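Local structure of muramidase (Sodiomyces alcalophilus, 6ZM8) at residues A17-N22 against N52-G57; F26-A31 against I88-A93; I96-N101 against Y135-W140; A103-L108 against T142-N147. The protein probably cleaves peptidoglycan of bacterial cell walls, as a fungal lysozyme (muramidase) of glycoside hydrolase family 25. All blocks are in the same frame, centred on the assembly; numbering follows the deposited sequence.

Contact 1 of 4, residues A17-N22 against N52-G57; sequences ARAYAN and NGFIRG
Phe54 drives the edge of its ring against the helix backbone at Ala19 and Tyr20, and this is where the contact is tight. Its CZ lies 3.7 Å from Ala19 CB, and the peptide nitrogen of Tyr20 meets the ring rim near the ring plane. Tyr20 CB closes the same spot at 3.9 Å from Phe54 CE1. In Phe54, CG stands anti to the carbonyl carbon (chi1 -84°), which turns the ring out of the chain toward the helix. No hydrogen bond crosses between the segments; the contact rests on van der Waals packing.

Toward solvent the contact thins out. The Tyr20 ring leaves the helix with CG anti to the backbone N (chi1 -167°) and lies along the turn before the strand: CD2 is 3.5 Å from Asn52 O, and CE2 is 3.8 Å from Gly53 O. Gly53 has positive phi, and a side chain there would crowd Tyr20 CE2. At the other border Ala17 CB brushes Asn52 OD1 at 3.6 Å, while the side-chain nitrogen ND2 of Asn52 is hydrogen-bonded to Gly48 O near the end of helix 42-51. Arg25 meets the Tyr20 ring in a cation-pi contact and also binds Tyr20 O.

The contact joins helix 16-22, just ahead of strand 26-33, to the turn linking helix 42-51 with strand 55-61. Phe54 fills the angle between these elements, touching Ala49 of helix 42-51 and Val27 of the neighbouring parallel strand 26-33.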
loop_
_atom_site.group_PDB
_atom_site.type_symbol
_atom_site.label_atom_id
_atom_site.label_comp_id
_atom_site.label_asym_id
_atom_site.label_seq_id
_atom_site.Cartn_x
_atom_site.Cartn_y
_atom_site.Cartn_z
ATOM N N ALA A 17 2.728 -4.918 -20.749
ATOM C CA ALA A 17 3.254 -6.105 -21.433
ATOM C C ALA A 17 4.776 -6.192 -21.215
ATOM O O ALA A 17 5.315 -7.290 -20.932
ATOM C CB ALA A 17 2.913 -6.053 -22.907
ATOM N N ARG A 18 5.459 -5.065 -21.350
ATOM C CA ARG A 18 6.897 -5.020 -21.103
ATOM C C ARG A 18 7.216 -5.380 -19.641
ATOM O O ARG A 18 8.166 -6.109 -19.352
ATOM C CB ARG A 18 7.454 -3.635 -21.459
ATOM C CG ARG A 18 8.905 -3.394 -21.070
ATOM C CD ARG A 18 9.343 -1.970 -21.435
ATOM N NE ARG A 18 10.565 -1.617 -20.694
ATOM C CZ ARG A 18 11.175 -0.439 -20.704
ATOM N NH1 ARG A 18 12.247 -0.248 -19.942
ATOM N NH2 ARG A 18 10.666 0.545 -21.429
ATOM N N ALA A 19 6.411 -4.852 -18.707
ATOM C CA ALA A 19 6.628 -5.171 -17.295
ATOM C C ALA A 19 6.457 -6.668 -17.046
ATOM O O ALA A 19 7.246 -7.270 -16.291
ATOM C CB ALA A 19 5.695 -4.355 -16.442
ATOM N N TYR A 20 5.436 -7.284 -17.644
ATOM C CA TYR A 20 5.250 -8.721 -17.429
ATOM C C TYR A 20 6.458 -9.480 -18.027
ATOM O O TYR A 20 6.964 -10.452 -17.415
ATOM C CB TYR A 20 3.923 -9.177 -18.067
ATOM C CG TYR A 20 3.529 -10.566 -17.611
ATOM C CD1 TYR A 20 3.985 -11.692 -18.268
ATOM C CD2 TYR A 20 2.701 -10.723 -16.535
ATOM C CE1 TYR A 20 3.678 -12.947 -17.829
ATOM C CE2 TYR A 20 2.351 -11.985 -16.100
ATOM C CZ TYR A 20 2.850 -13.098 -16.736
ATOM O OH TYR A 20 2.529 -14.360 -16.312
ATOM N N ALA A 21 6.940 -9.059 -19.201
ATOM C CA ALA A 21 8.102 -9.692 -19.819
ATOM C C ALA A 21 9.356 -9.544 -18.941
ATOM O O ALA A 21 10.228 -10.413 -18.958
ATOM C CB ALA A 21 8.310 -9.130 -21.213
ATOM N N ASN A 22 9.450 -8.449 -18.202
ATOM C CA ASN A 22 10.547 -8.234 -17.261
ATOM C C ASN A 22 10.509 -9.225 -16.100
ATOM O O ASN A 22 11.495 -9.375 -15.384
ATOM C CB ASN A 22 10.450 -6.799 -16.718
ATOM C CG ASN A 22 11.668 -6.358 -15.936
ATOM O OD1 ASN A 22 12.808 -6.510 -16.398
ATOM N ND2 ASN A 22 11.452 -5.751 -14.772
ATOM N N ASN A 52 -2.978 -7.095 -18.862
ATOM C CA ASN A 52 -1.648 -7.666 -19.131
ATOM C C ASN A 52 -1.220 -8.657 -18.061
ATOM O O ASN A 52 -0.040 -8.960 -17.909
ATOM C CB ASN A 52 -0.635 -6.556 -19.344
ATOM C CG ASN A 52 -0.870 -5.842 -20.643
ATOM O OD1 ASN A 52 -0.517 -6.362 -21.698
ATOM N ND2 ASN A 52 -1.555 -4.710 -20.614
ATOM N N GLY A 53 -2.195 -9.260 -17.389
ATOM C CA GLY A 53 -1.930 -10.427 -16.554
ATOM C C GLY A 53 -1.404 -10.111 -15.170
ATOM O O GLY A 53 -0.957 -11.041 -14.492
ATOM N N PHE A 54 -1.458 -8.871 -14.735
ATOM C CA PHE A 54 -1.004 -8.531 -13.389
ATOM C C PHE A 54 -2.042 -8.847 -12.317
ATOM O O PHE A 54 -3.239 -8.699 -12.485
ATOM C CB PHE A 54 -0.661 -7.041 -13.303
ATOM C CG PHE A 54 0.729 -6.777 -13.782
ATOM C CD1 PHE A 54 1.029 -6.684 -15.133
ATOM C CD2 PHE A 54 1.789 -6.738 -12.882
ATOM C CE1 PHE A 54 2.351 -6.601 -15.568
ATOM C CE2 PHE A 54 3.099 -6.661 -13.317
ATOM C CZ PHE A 54 3.376 -6.605 -14.665
ATOM N N ILE A 55 -1.480 -9.189 -11.156
ATOM C CA ILE A 55 -2.146 -9.060 -9.865
ATOM C C ILE A 55 -1.941 -7.582 -9.451
ATOM O O ILE A 55 -0.831 -7.059 -9.600
ATOM C CB ILE A 55 -1.551 -10.066 -8.870
ATOM C CG1 ILE A 55 -1.888 -11.495 -9.327
ATOM C CG2 ILE A 55 -2.021 -9.797 -7.468
ATOM C CD1 ILE A 55 -1.205 -12.604 -8.575
ATOM N N ARG A 56 -2.993 -6.904 -9.029
ATOM C CA ARG A 56 -2.880 -5.458 -8.809
ATOM C C ARG A 56 -3.690 -5.042 -7.610
ATOM O O ARG A 56 -4.713 -5.652 -7.277
ATOM C CB ARG A 56 -3.242 -4.633 -10.054
ATOM C CG ARG A 56 -4.700 -4.684 -10.482
ATOM C CD ARG A 56 -5.062 -5.914 -11.319
ATOM N NE ARG A 56 -6.425 -5.858 -11.820
ATOM C CZ ARG A 56 -7.517 -6.164 -11.119
ATOM N NH1 ARG A 56 -7.412 -6.672 -9.897
ATOM N NH2 ARG A 56 -8.704 -5.975 -11.646
ATOM N N GLY A 57 -3.249 -3.956 -6.994
ATOM C CA GLY A 57 -3.989 -3.311 -5.937
ATOM C C GLY A 57 -3.832 -1.804 -6.029
ATOM O O GLY A 57 -3.031 -1.288 -6.813
#

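Contact 2 of 4, residues F26-A31 against I88-A93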
loop_
_atom_site.group_PDB
_atom_site.type_symbol
_atom_site.label_atom_id
_atom_site.label_comp_id
_atom_site.label_asym_id
_atom_site.label_seq_id
_atom_site.Cartn_x
_atom_site.Cartn_y
_atom_site.Cartn_z
ATOM N N PHE A 26 3.133 -8.287 -9.903
ATOM C CA PHE A 26 2.126 -7.503 -9.191
ATOM C C PHE A 26 2.505 -6.027 -9.286
ATOM O O PHE A 26 3.663 -5.669 -9.477
ATOM C CB PHE A 26 1.972 -7.955 -7.726
ATOM C CG PHE A 26 3.187 -7.680 -6.874
ATOM C CD1 PHE A 26 3.324 -6.465 -6.201
ATOM C CD2 PHE A 26 4.230 -8.617 -6.795
ATOM C CE1 PHE A 26 4.476 -6.191 -5.472
ATOM C CE2 PHE A 26 5.373 -8.336 -6.073
ATOM C CZ PHE A 26 5.499 -7.140 -5.409
ATOM N N VAL A 27 1.473 -5.204 -9.093
ATOM C CA VAL A 27 1.659 -3.749 -9.106
ATOM C C VAL A 27 0.652 -3.136 -8.128
ATOM O O VAL A 27 -0.504 -3.525 -8.100
ATOM C CB VAL A 27 1.540 -3.189 -10.532
ATOM C CG1 VAL A 27 0.160 -3.431 -11.138
ATOM C CG2 VAL A 27 1.913 -1.698 -10.585
ATOM N N TYR A 28 1.130 -2.137 -7.384
ATOM C CA TYR A 28 0.274 -1.242 -6.600
ATOM C C TYR A 28 0.216 0.116 -7.288
ATOM O O TYR A 28 1.219 0.622 -7.785
ATOM C CB TYR A 28 0.773 -1.084 -5.148
ATOM C CG TYR A 28 0.140 -2.035 -4.166
ATOM C CD1 TYR A 28 -1.177 -1.858 -3.780
ATOM C CD2 TYR A 28 0.849 -3.092 -3.609
ATOM C CE1 TYR A 28 -1.793 -2.706 -2.857
ATOM C CE2 TYR A 28 0.250 -3.950 -2.674
ATOM C CZ TYR A 28 -1.074 -3.750 -2.308
ATOM O OH TYR A 28 -1.616 -4.633 -1.408
ATOM N N ILE A 29 -0.981 0.708 -7.265
ATOM C CA ILE A 29 -1.284 1.896 -8.066
ATOM C C ILE A 29 -1.959 2.918 -7.163
ATOM O O ILE A 29 -2.950 2.614 -6.496
ATOM C CB ILE A 29 -2.210 1.523 -9.236
ATOM C CG1 ILE A 29 -1.545 0.465 -10.125
ATOM C CG2 ILE A 29 -2.577 2.761 -10.046
ATOM C CD1 ILE A 29 -2.496 -0.185 -11.122
ATOM N N LYS A 30 -1.459 4.160 -7.155
ATOM C CA LYS A 30 -2.077 5.164 -6.295
ATOM C C LYS A 30 -3.493 5.453 -6.761
ATOM O O LYS A 30 -3.729 5.775 -7.947
ATOM C CB LYS A 30 -1.299 6.469 -6.317
ATOM C CG LYS A 30 -1.856 7.494 -5.316
ATOM C CD LYS A 30 -0.972 8.706 -5.161
ATOM C CE LYS A 30 -1.595 9.731 -4.223
ATOM N NZ LYS A 30 -0.701 10.875 -4.029
ATOM N N ALA A 31 -4.449 5.401 -5.827
ATOM C CA ALA A 31 -5.836 5.761 -6.106
ATOM C C ALA A 31 -6.158 7.125 -5.532
ATOM O O ALA A 31 -6.707 7.988 -6.284
ATOM C CB ALA A 31 -6.807 4.723 -5.584
ATOM N N ILE A 88 -6.888 -11.773 -8.492
ATOM C CA ILE A 88 -5.950 -10.827 -9.064
ATOM C C ILE A 88 -6.031 -9.456 -8.387
ATOM O O ILE A 88 -5.374 -8.531 -8.855
ATOM C CB ILE A 88 -6.101 -10.671 -10.583
ATOM C CG1 ILE A 88 -7.476 -10.169 -10.988
ATOM C CG2 ILE A 88 -5.724 -11.985 -11.276
ATOM C CD1 ILE A 88 -7.533 -9.602 -12.395
ATOM N N THR A 89 -6.798 -9.329 -7.305
ATOM C CA THR A 89 -6.954 -8.043 -6.633
ATOM C C THR A 89 -6.334 -8.123 -5.260
ATOM O O THR A 89 -6.781 -8.874 -4.383
ATOM C CB THR A 89 -8.427 -7.616 -6.537
ATOM O OG1 THR A 89 -9.072 -7.755 -7.805
ATOM C CG2 THR A 89 -8.514 -6.164 -6.128
ATOM N N LEU A 90 -5.260 -7.356 -5.056
ATOM C CA LEU A 90 -4.661 -7.270 -3.739
ATOM C C LEU A 90 -5.551 -6.428 -2.826
ATOM O O LEU A 90 -6.246 -5.505 -3.282
ATOM C CB LEU A 90 -3.277 -6.609 -3.839
ATOM C CG LEU A 90 -2.252 -7.456 -4.609
ATOM C CD1 LEU A 90 -0.998 -6.646 -4.898
ATOM C CD2 LEU A 90 -1.923 -8.734 -3.875
ATOM N N PRO A 91 -5.509 -6.676 -1.514
ATOM C CA PRO A 91 -6.144 -5.744 -0.594
ATOM C C PRO A 91 -5.504 -4.364 -0.765
ATOM O O PRO A 91 -4.305 -4.236 -1.007
ATOM C CB PRO A 91 -5.850 -6.342 0.781
ATOM C CG PRO A 91 -4.534 -7.102 0.555
ATOM C CD PRO A 91 -4.670 -7.686 -0.823
ATOM N N GLY A 92 -6.317 -3.321 -0.605
ATOM C CA GLY A 92 -5.791 -1.972 -0.699
ATOM C C GLY A 92 -4.731 -1.728 0.379
ATOM O O GLY A 92 -4.765 -2.329 1.470
ATOM N N ALA A 93 -3.829 -0.797 0.071
ATOM C CA ALA A 93 -2.768 -0.426 0.992
ATOM C C ALA A 93 -2.956 0.996 1.502
ATOM O O ALA A 93 -3.266 1.937 0.746
ATOM C CB ALA A 93 -1.401 -0.531 0.326
#
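Leu90 sets one methyl, CD1, over a face of the Tyr28 ring, a CH-pi contact 4.1 Å from the ring centroid and tilted 28° from the perpendicular through it. This is the apolar centre of a contact within the TIM-barrel-like fold of family 25: strand 26-33 and the strand entered at Ala93 both border strand 55-61, and Tyr28 spans from one to the other. Leu90 holds CG anti to the carbonyl carbon (chi1 -66°), which lifts its branch toward strand 26-33. The same CD1 also reaches Phe26 CB at 4.3 Å, so a single methyl serves two residues of that strand.

Further along the ring, Ala93 CB packs on Tyr28 CE1 at 3.9 Å. Val133 of strand 133-136 touches both Tyr28 and Ala93, and the ring of Trp158 stacks with that of Tyr28. Leu90 meanwhile also meets Leu201 and Leu204 of helix 198-206. All the residues that touch here are buried.

The polar edge is confined to the phenol oxygen. Tyr28 OH lies 3.5 Å from Leu90 CB and gives its proton to a backbone carbonyl in the extended stretch before strand 93-95. A phenylalanine in place of Tyr28 would probably keep the ring packing but leave this buried carbonyl without its donor. The acceptor lies in the plane of the ring, at its edge: Tyr28 OH sits 2.7 Å from Pro91 O, and the hydroxyl approaches almost in line with the carbonyl bond (165°).

Contact 3 of 4, residues I96-N101 against Y135-W140; sequences IEYNPN and YTTTDW
Trp140 lies antiparallel alongside Tyr98 and spreads under the backbone of residues 96 to 98. Its CB stands over the Tyr98 ring, 4.2 Å from the centroid, in a CH-pi contact. Chi1 of -175° takes CG away from its own backbone N to face Glu97 CA. Next, CD1 comes 3.2 Å from Tyr98 N; here the indole turns its edge to the Tyr98 face, a T-shaped pair with planes at 80°. NE1 lies 3.3 Å from Glu97 C, yet its proton goes to Thr104 O. On the six-membered side CE3 sits beneath Ile96 O. At the tip, Trp140 CH2 meets Ile96 CG1 at 3.5 Å. With an alanine here the backbone of Ile96 to Tyr98 is likely to lose its packing surface, and Thr104 O its indole donor.

Polar bonds surround the packing. Tyr98 OH donates to Asp139 OD2 (2.6 Å), arriving on the syn side but 30° out of the carboxylate plane. Thr137 is the N-cap of helix 138-145, its OG1 accepting from Trp140 N. The side-chain hydroxyl Thr136 OG1 donates to Ile96 O at 2.8 Å. The backbone bond from Ile96 N to Tyr135 O, 3.0 Å, continues the parallel pairing of strands 93-95 and 133-136. Asp95, Ile96 and Glu97 fit the Asp-x-Glu signature of GH25 enzymes at a strand end of the barrel, so the contact probably borders the active-site cleft.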
loop_
_atom_site.group_PDB
_atom_site.type_symbol
_atom_site.label_atom_id
_atom_site.label_comp_id
_atom_site.label_asym_id
_atom_site.label_seq_id
_atom_site.Cartn_x
_atom_site.Cartn_y
_atom_site.Cartn_z
ATOM N N ILE A 96 1.035 5.287 4.917
ATOM C CA ILE A 96 1.027 6.091 6.133
ATOM C C ILE A 96 2.495 6.411 6.484
ATOM O O ILE A 96 3.252 5.533 6.938
ATOM C CB ILE A 96 0.199 5.425 7.253
ATOM C CG1 ILE A 96 0.228 6.224 8.543
ATOM C CG2 ILE A 96 0.600 3.982 7.546
ATOM C CD1 ILE A 96 -0.397 7.588 8.474
ATOM N N GLU A 97 2.894 7.637 6.180
ATOM C CA GLU A 97 4.292 8.008 6.178
ATOM C C GLU A 97 4.420 9.521 6.406
ATOM O O GLU A 97 3.451 10.228 6.645
ATOM C CB GLU A 97 4.952 7.617 4.835
ATOM C CG GLU A 97 4.379 8.398 3.664
ATOM C CD GLU A 97 5.171 8.132 2.384
ATOM O OE1 GLU A 97 6.172 8.857 2.153
ATOM O OE2 GLU A 97 4.791 7.270 1.598
ATOM N N TYR A 98 5.654 9.995 6.257
ATOM C CA TYR A 98 6.032 11.386 6.553
ATOM C C TYR A 98 5.049 12.366 5.912
ATOM O O TYR A 98 4.776 12.346 4.707
ATOM C CB TYR A 98 7.434 11.692 5.977
ATOM C CG TYR A 98 8.445 10.594 6.233
ATOM C CD1 TYR A 98 9.216 10.562 7.392
ATOM C CD2 TYR A 98 8.607 9.562 5.315
ATOM C CE1 TYR A 98 10.093 9.513 7.632
ATOM C CE2 TYR A 98 9.486 8.537 5.535
ATOM C CZ TYR A 98 10.226 8.500 6.691
ATOM O OH TYR A 98 11.084 7.433 6.834
ATOM N N ASN A 99 4.602 13.318 6.729
ATOM C CA ASN A 99 3.794 14.427 6.195
ATOM C C ASN A 99 4.551 15.147 5.074
ATOM O O ASN A 99 5.663 15.629 5.303
ATOM C CB ASN A 99 3.537 15.364 7.355
ATOM C CG ASN A 99 2.632 16.536 7.017
ATOM O OD1 ASN A 99 2.149 16.691 5.884
ATOM N ND2 ASN A 99 2.400 17.357 8.036
ATOM N N PRO A 100 3.938 15.221 3.870
ATOM C CA PRO A 100 4.635 15.732 2.755
ATOM C C PRO A 100 4.392 17.354 2.929
ATOM O O PRO A 100 5.186 17.826 2.321
ATOM C CB PRO A 100 3.877 15.367 1.472
ATOM C CG PRO A 100 2.502 14.954 1.959
ATOM C CD PRO A 100 2.716 14.573 3.404
ATOM N N ASN A 101 3.685 17.989 3.864
ATOM C CA ASN A 101 3.356 19.411 3.776
ATOM C C ASN A 101 3.760 20.084 5.110
ATOM O O ASN A 101 3.357 21.216 5.334
ATOM C CB ASN A 101 1.797 19.705 3.555
ATOM C CG ASN A 101 1.502 18.867 2.233
ATOM O OD1 ASN A 101 2.325 18.936 1.195
ATOM N ND2 ASN A 101 0.280 18.217 2.182
ATOM N N TYR A 135 1.669 0.342 4.356
ATOM C CA TYR A 135 2.960 0.791 3.819
ATOM C C TYR A 135 3.494 1.875 4.749
ATOM O O TYR A 135 2.810 2.874 5.009
ATOM C CB TYR A 135 2.796 1.350 2.412
ATOM C CG TYR A 135 4.051 2.039 1.884
ATOM C CD1 TYR A 135 4.308 3.379 2.174
ATOM C CD2 TYR A 135 4.963 1.365 1.089
ATOM C CE1 TYR A 135 5.426 4.017 1.690
ATOM C CE2 TYR A 135 6.083 2.000 0.559
ATOM C CZ TYR A 135 6.318 3.348 0.861
ATOM O OH TYR A 135 7.381 4.035 0.348
ATOM N N THR A 136 4.713 1.672 5.225
ATOM C CA THR A 136 5.344 2.661 6.091
ATOM C C THR A 136 6.859 2.420 6.084
ATOM O O THR A 136 7.378 1.578 5.351
ATOM C CB THR A 136 4.725 2.594 7.515
ATOM O OG1 THR A 136 5.056 3.788 8.231
ATOM C CG2 THR A 136 5.148 1.374 8.300
ATOM N N THR A 137 7.550 3.192 6.937
ATOM C CA THR A 137 8.948 2.968 7.231
ATOM C C THR A 137 9.091 2.730 8.723
ATOM O O THR A 137 8.301 3.215 9.534
ATOM C CB THR A 137 9.836 4.140 6.801
ATOM O OG1 THR A 137 9.535 5.240 7.663
ATOM C CG2 THR A 137 9.633 4.497 5.342
ATOM N N THR A 138 10.149 1.997 9.115
ATOM C CA THR A 138 10.312 1.715 10.528
ATOM C C THR A 138 10.543 3.002 11.333
ATOM O O THR A 138 10.018 3.140 12.445
ATOM C CB THR A 138 11.418 0.683 10.747
ATOM O OG1 THR A 138 10.984 -0.466 10.046
ATOM C CG2 THR A 138 11.652 0.390 12.209
ATOM N N ASP A 139 11.318 3.912 10.780
ATOM C CA ASP A 139 11.605 5.155 11.498
ATOM C C ASP A 139 10.346 6.021 11.635
ATOM O O ASP A 139 10.112 6.584 12.721
ATOM C CB ASP A 139 12.779 5.906 10.843
ATOM C CG ASP A 139 12.624 6.127 9.342
ATOM O OD1 ASP A 139 12.558 5.123 8.613
ATOM O OD2 ASP A 139 12.572 7.306 8.921
ATOM N N TRP A 140 9.541 6.148 10.586
ATOM C CA TRP A 140 8.306 6.947 10.734
ATOM C C TRP A 140 7.390 6.288 11.757
ATOM O O TRP A 140 6.818 6.929 12.634
ATOM C CB TRP A 140 7.583 7.117 9.390
ATOM C CG TRP A 140 6.383 8.026 9.512
ATOM C CD1 TRP A 140 6.383 9.366 9.311
ATOM C CD2 TRP A 140 5.049 7.681 9.919
ATOM N NE1 TRP A 140 5.144 9.906 9.553
ATOM C CE2 TRP A 140 4.308 8.893 9.953
ATOM C CE3 TRP A 140 4.409 6.491 10.296
ATOM C CZ2 TRP A 140 2.984 8.938 10.355
ATOM C CZ3 TRP A 140 3.089 6.544 10.732
ATOM C CH2 TRP A 140 2.389 7.759 10.766
HETATM O O HOH W 1 6.508 6.552 -0.548
#

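Contact 4 of 4, residues A103-L108 against T142-N147; sequences ATCYGL and TQCTGN
Cys105 and Cys144 adopt nearly the same first torsion, chi1 -56° and -61°, so that in each SG stands anti to the carbonyl carbon, and the two sulfurs meet midway. The bond Cys105 SG to Cys144 SG measures 2.0 Å, and its chi3 of -82° is close to the perpendicular setting in which a disulfide is relaxed. Each CB lies 3.1 Å from the sulfur across the bond, Cys105 CB from Cys144 SG and Cys144 CB from Cys105 SG. The backbone adds little beyond this: Gln143 O approaches Cys105 SG at 3.8 Å, and Thr104 O is 4.0 Å from Cys144 SG.

Gln143 O also accepts a hydrogen bond from Gln110 NE2. Two overlapping turns present Cys105: a type I turn from Ala103 to Tyr106 and a type I' turn from Cys105 to Leu108, the latter closed by Leu108 N to Cys105 O at 3.2 Å. Cys144 lies in the last turn of helix 138-145, which Gly146 leaves with positive phi. The result is a covalent staple between two parts of a TIM-barrel-like fold, the long loop after strand 93-95 and the helix that follows strand 133-136.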
loop_
_atom_site.group_PDB
_atom_site.type_symbol
_atom_site.label_atom_id
_atom_site.label_comp_id
_atom_site.label_asym_id
_atom_site.label_seq_id
_atom_site.Cartn_x
_atom_site.Cartn_y
_atom_site.Cartn_z
ATOM N N ALA A 103 5.093 18.995 9.520
ATOM C CA ALA A 103 5.712 18.134 10.547
ATOM C C ALA A 103 5.312 16.669 10.349
ATOM O O ALA A 103 4.162 16.354 10.138
ATOM C CB ALA A 103 5.337 18.498 11.868
ATOM N N THR A 104 6.315 15.816 10.505
ATOM C CA THR A 104 6.245 14.442 10.058
ATOM C C THR A 104 5.052 13.644 10.612
ATOM O O THR A 104 4.503 12.855 9.869
ATOM C CB THR A 104 7.590 13.745 10.281
ATOM O OG1 THR A 104 7.520 12.446 9.682
ATOM C CG2 THR A 104 8.004 13.622 11.693
ATOM N N CYS A 105 4.697 13.851 11.873
ATOM C CA CYS A 105 3.595 13.107 12.514
ATOM C C CYS A 105 2.242 13.840 12.436
ATOM O O CYS A 105 1.291 13.418 13.089
ATOM C CB CYS A 105 3.911 12.730 13.944
ATOM S SG CYS A 105 5.443 11.755 14.158
ATOM N N TYR A 106 2.169 14.901 11.614
ATOM C CA TYR A 106 0.902 15.566 11.270
ATOM C C TYR A 106 0.274 16.291 12.476
ATOM O O TYR A 106 -0.891 16.659 12.406
ATOM C CB TYR A 106 -0.132 14.617 10.643
ATOM C CG TYR A 106 0.325 13.945 9.372
ATOM C CD1 TYR A 106 1.047 12.748 9.412
ATOM C CD2 TYR A 106 0.008 14.454 8.123
ATOM C CE1 TYR A 106 1.437 12.084 8.250
ATOM C CE2 TYR A 106 0.379 13.809 6.953
ATOM C CZ TYR A 106 1.105 12.622 7.012
ATOM O OH TYR A 106 1.458 12.033 5.833
ATOM N N GLY A 107 1.029 16.484 13.551
ATOM C CA GLY A 107 0.488 17.108 14.756
ATOM C C GLY A 107 -0.287 16.162 15.657
ATOM O O GLY A 107 -0.800 16.626 16.681
ATOM N N LEU A 108 -0.388 14.888 15.313
ATOM C CA LEU A 108 -1.100 13.946 16.174
ATOM C C LEU A 108 -0.147 13.393 17.231
ATOM O O LEU A 108 1.033 13.175 16.977
ATOM C CB LEU A 108 -1.687 12.763 15.380
ATOM C CG LEU A 108 -3.007 13.018 14.652
ATOM C CD1 LEU A 108 -2.879 13.971 13.470
ATOM C CD2 LEU A 108 -3.626 11.699 14.184
ATOM N N THR A 142 8.051 4.320 14.196
ATOM C CA THR A 142 8.551 4.473 15.569
ATOM C C THR A 142 8.202 5.861 16.120
ATOM O O THR A 142 7.654 5.982 17.218
ATOM C CB THR A 142 10.059 4.185 15.597
ATOM O OG1 THR A 142 10.292 2.829 15.203
ATOM C CG2 THR A 142 10.652 4.409 16.955
ATOM N N GLN A 143 8.526 6.892 15.366
ATOM C CA GLN A 143 8.294 8.234 15.906
ATOM C C GLN A 143 6.820 8.566 16.045
ATOM O O GLN A 143 6.413 9.303 16.958
ATOM C CB GLN A 143 8.909 9.226 14.942
ATOM C CG GLN A 143 10.392 9.103 14.924
ATOM C CD GLN A 143 11.048 10.120 14.043
ATOM O OE1 GLN A 143 10.637 11.238 13.873
ATOM N NE2 GLN A 143 12.307 9.910 13.655
ATOM N N CYS A 144 6.022 8.138 15.075
ATOM C CA CYS A 144 4.654 8.661 14.986
ATOM C C CYS A 144 3.594 7.744 15.599
ATOM O O CYS A 144 2.492 8.227 15.875
ATOM C CB CYS A 144 4.269 8.987 13.553
ATOM S SG CYS A 144 5.320 10.268 12.792
ATOM N N THR A 145 3.915 6.465 15.839
ATOM C CA THR A 145 2.962 5.562 16.507
ATOM C C THR A 145 3.516 5.045 17.826
ATOM O O THR A 145 2.823 4.268 18.484
ATOM C CB THR A 145 2.533 4.347 15.644
ATOM O OG1 THR A 145 3.562 3.350 15.625
ATOM C CG2 THR A 145 2.110 4.737 14.250
ATOM N N GLY A 146 4.733 5.433 18.206
ATOM C CA GLY A 146 5.370 4.789 19.355
ATOM C C GLY A 146 5.777 3.363 19.057
ATOM O O GLY A 146 5.900 2.541 19.972
ATOM N N ASN A 147 5.987 3.049 17.777
ATOM C CA ASN A 147 6.330 1.692 17.345
ATOM C C ASN A 147 5.242 0.704 17.779
ATOM O O ASN A 147 5.521 -0.307 18.451
ATOM C CB ASN A 147 7.735 1.274 17.769
ATOM C CG ASN A 147 8.352 0.263 16.805
ATOM O OD1 ASN A 147 7.762 -0.083 15.786
ATOM N ND2 ASN A 147 9.540 -0.182 17.133
HETATM O O HOH W 2 8.430 10.407 11.438
HETATM O O HOH W 3 2.733 10.997 16.547
HETATM O O HOH W 4 1.531 10.947 15.317
#

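Contacts 1 and 2 meet through strand 55-61: Arg56 O and Leu90 N are 2.9 Å apart, and Arg56 NH1 reaches Thr89 OG1, also at 2.9 Å. Contacts 3 and 4 form a second pair, their centres 8 Å apart. Both use helix 138-145 and the loop after strand 93-95, and Glu97 O, 2.8 Å from Tyr106 OH, links the disulfide loop directly to the Asp-x-Glu region, which is probably part of the active site. Contact 2 runs in sequence almost straight into contact 3, with centres about 19 Å apart. Contact 1 lies across the chain's centre from contacts 3 and 4, its centre about 35 Å from that of contact 4.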